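Local coordinates for protein HTH-type transcriptional repressor PhnF (Mycobacterium smegmatis, PDB 3F8M) that represses the phnDCE operon for phosphate uptake when phosphate is available, acting as a DNA-binding transcription factor of the GntR family, at residues Q130-L135 with L144-L149. Residues are numbered along the deposited sequence; the frame is centred on the assembly and turned at random. Where two conformers were deposited one is given.
Sequences QLERVL and LETTKL
Leu-131 and Thr-147 form a hydrogen-bonded antiparallel pair: Leu-131 N donates a hydrogen bond to Thr-147 O (2.9 Å), and Leu-131 O accepts one from Thr-147 N. Arg-133 and Glu-145 repeat the pattern, the bond from Glu-145 N to Arg-133 O being nearly straight (177° at the hydrogen).

On the same face as these two pairs, Glu-145 runs extended alongside Arg-133, with CG anti to its backbone N (chi1 -177°), and sets OE1 at the guanidinium edge. That oxygen accepts from Arg-133 NE at 3.1 Å and, using its syn lone pair, from Arg-133 NH1 at 3.3 Å. Guanidinium and carboxylate lie 20° apart, nearly coplanar, and Leu-131 CD2 sits above one guanidinium face, offset toward its rim. Arg-133 NH2 donates to the backbone oxygens of His-163 and Ala-165, and these bonds link the strand to the loop between helices 157-160 and 167-173.

Both segments belong to the hairpin of strands 127-137 and 140-150, inside the six-stranded antiparallel sheet of the UTRA domain; strand 100-111 flanks one side, strand 220-229 the other.

A water joins three residues, lying 2.9 Å from Leu-131 O, 2.7 Å from Glu-145 OE1 and 2.8 Å from Thr-147 OG1.

Across the sheet, on the face carrying Gln-130, Glu-132 and Val-134, Thr-146 OG1 donates to the anti lone pair of Glu-132 OE2 at 2.6 Å. A bend at chi2 helps bring this carboxylate alongside Thr-146, and its other oxygen, OE1, forms a salt bridge with Arg-193. Thr-146 CG2, in turn, packs against the Gln-130 amide, 3.4 Å from CD.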
loop_
_atom_site.group_PDB
_atom_site.type_symbol
_atom_site.label_atom_id
_atom_site.label_comp_id
_atom_site.label_asym_id
_atom_site.label_seq_id
_atom_site.Cartn_x
_atom_site.Cartn_y
_atom_site.Cartn_z
ATOM N N GLN A 130 24.283 -4.559 6.536
ATOM C CA GLN A 130 22.881 -4.140 6.813
ATOM C C GLN A 130 22.863 -2.798 7.508
ATOM O O GLN A 130 23.580 -2.601 8.492
ATOM C CB GLN A 130 22.194 -5.157 7.708
ATOM C CG GLN A 130 20.752 -4.748 8.131
ATOM C CD GLN A 130 20.096 -5.799 8.987
ATOM O OE1 GLN A 130 19.523 -6.741 8.460
ATOM N NE2 GLN A 130 20.140 -5.625 10.299
ATOM N N LEU A 131 22.042 -1.882 6.978
ATOM C CA LEU A 131 21.858 -0.594 7.554
ATOM C C LEU A 131 20.427 -0.572 8.112
ATOM O O LEU A 131 19.453 -0.843 7.381
ATOM C CB LEU A 131 21.961 0.492 6.486
ATOM C CG LEU A 131 21.591 1.915 6.961
ATOM C CD1 LEU A 131 22.464 2.415 8.157
ATOM C CD2 LEU A 131 21.656 2.875 5.775
ATOM N N GLU A 132 20.307 -0.234 9.393
ATOM C CA GLU A 132 18.968 -0.037 10.002
ATOM C C GLU A 132 18.854 1.368 10.500
ATOM O O GLU A 132 19.770 1.893 11.136
ATOM C CB GLU A 132 18.742 -0.934 11.189
ATOM C CG GLU A 132 18.307 -2.297 10.880
ATOM C CD GLU A 132 17.318 -2.858 11.938
ATOM O OE1 GLU A 132 17.618 -2.802 13.160
ATOM O OE2 GLU A 132 16.292 -3.415 11.509
ATOM N N ARG A 133 17.743 2.014 10.149
ATOM C CA ARG A 133 17.527 3.403 10.494
ATOM C C ARG A 133 16.037 3.556 10.833
ATOM O O ARG A 133 15.186 2.808 10.316
ATOM C CB ARG A 133 17.839 4.305 9.311
ATOM C CG ARG A 133 19.354 4.343 8.946
ATOM C CD ARG A 133 19.696 5.393 7.919
ATOM N NE ARG A 133 19.035 5.294 6.630
ATOM C CZ ARG A 133 19.307 6.125 5.619
ATOM N NH1 ARG A 133 18.663 6.010 4.469
ATOM N NH2 ARG A 133 20.207 7.075 5.773
ATOM N N VAL A 134 15.762 4.554 11.667
ATOM C CA VAL A 134 14.401 5.016 11.947
ATOM C C VAL A 134 14.146 6.325 11.183
ATOM O O VAL A 134 14.990 7.228 11.186
ATOM C CB VAL A 134 14.200 5.225 13.477
ATOM C CG1 VAL A 134 12.812 5.781 13.802
ATOM C CG2 VAL A 134 14.444 3.935 14.255
ATOM N N LEU A 135 12.992 6.420 10.554
ATOM C CA LEU A 135 12.559 7.609 9.840
ATOM C C LEU A 135 11.652 8.407 10.794
ATOM O O LEU A 135 10.872 7.811 11.549
ATOM C CB LEU A 135 11.763 7.165 8.614
ATOM C CG LEU A 135 12.486 6.287 7.559
ATOM C CD1 LEU A 135 11.668 6.022 6.272
ATOM C CD2 LEU A 135 13.895 6.812 7.186
ATOM N N LEU A 144 10.724 2.037 10.352
ATOM C CA LEU A 144 12.022 1.371 10.542
ATOM C C LEU A 144 12.383 0.733 9.202
ATOM O O LEU A 144 11.596 -0.073 8.620
ATOM C CB LEU A 144 11.875 0.319 11.655
ATOM C CG LEU A 144 13.061 -0.650 11.825
ATOM C CD1 LEU A 144 14.206 0.095 12.505
ATOM C CD2 LEU A 144 12.724 -1.889 12.626
ATOM N N GLU A 145 13.562 1.113 8.712
ATOM C CA GLU A 145 14.059 0.751 7.388
ATOM C C GLU A 145 15.287 -0.124 7.584
ATOM O O GLU A 145 16.231 0.330 8.232
ATOM C CB GLU A 145 14.513 2.039 6.718
ATOM C CG GLU A 145 14.995 1.897 5.290
ATOM C CD GLU A 145 15.669 3.140 4.804
ATOM O OE1 GLU A 145 16.741 3.530 5.410
ATOM O OE2 GLU A 145 15.110 3.720 3.818
ATOM N N THR A 146 15.247 -1.341 7.051
ATOM C CA THR A 146 16.359 -2.299 7.218
ATOM C C THR A 146 16.807 -2.638 5.819
ATOM O O THR A 146 16.048 -3.263 5.056
ATOM C CB THR A 146 15.841 -3.529 7.963
ATOM O OG1 THR A 146 15.203 -3.111 9.196
ATOM C CG2 THR A 146 17.019 -4.548 8.248
ATOM N N THR A 147 18.011 -2.195 5.450
ATOM C CA THR A 147 18.465 -2.369 4.082
ATOM C C THR A 147 19.621 -3.364 4.137
ATOM O O THR A 147 20.536 -3.157 4.904
ATOM C CB THR A 147 18.968 -1.065 3.475
ATOM O OG1 THR A 147 17.894 -0.093 3.471
ATOM C CG2 THR A 147 19.441 -1.263 1.998
ATOM N N LYS A 148 19.506 -4.450 3.386
ATOM C CA LYS A 148 20.603 -5.448 3.272
ATOM C C LYS A 148 21.280 -5.225 1.936
ATOM O O LYS A 148 20.638 -5.248 0.905
ATOM C CB LYS A 148 20.053 -6.865 3.336
ATOM C CG LYS A 148 19.585 -7.186 4.734
ATOM C CD LYS A 148 18.873 -8.502 4.774
ATOM C CE LYS A 148 18.274 -8.683 6.176
ATOM N NZ LYS A 148 17.741 -10.074 6.320
ATOM N N LEU A 149 22.593 -5.045 1.954
ATOM C CA LEU A 149 23.335 -4.707 0.758
ATOM C C LEU A 149 24.396 -5.790 0.553
ATOM O O LEU A 149 24.964 -6.259 1.529
ATOM C CB LEU A 149 24.082 -3.381 0.982
ATOM C CG LEU A 149 23.248 -2.118 1.287
ATOM C CD1 LEU A 149 24.119 -0.970 1.802
ATOM C CD2 LEU A 149 22.538 -1.739 -0.050
HETATM O O HOH W 1 18.183 1.340 5.863
#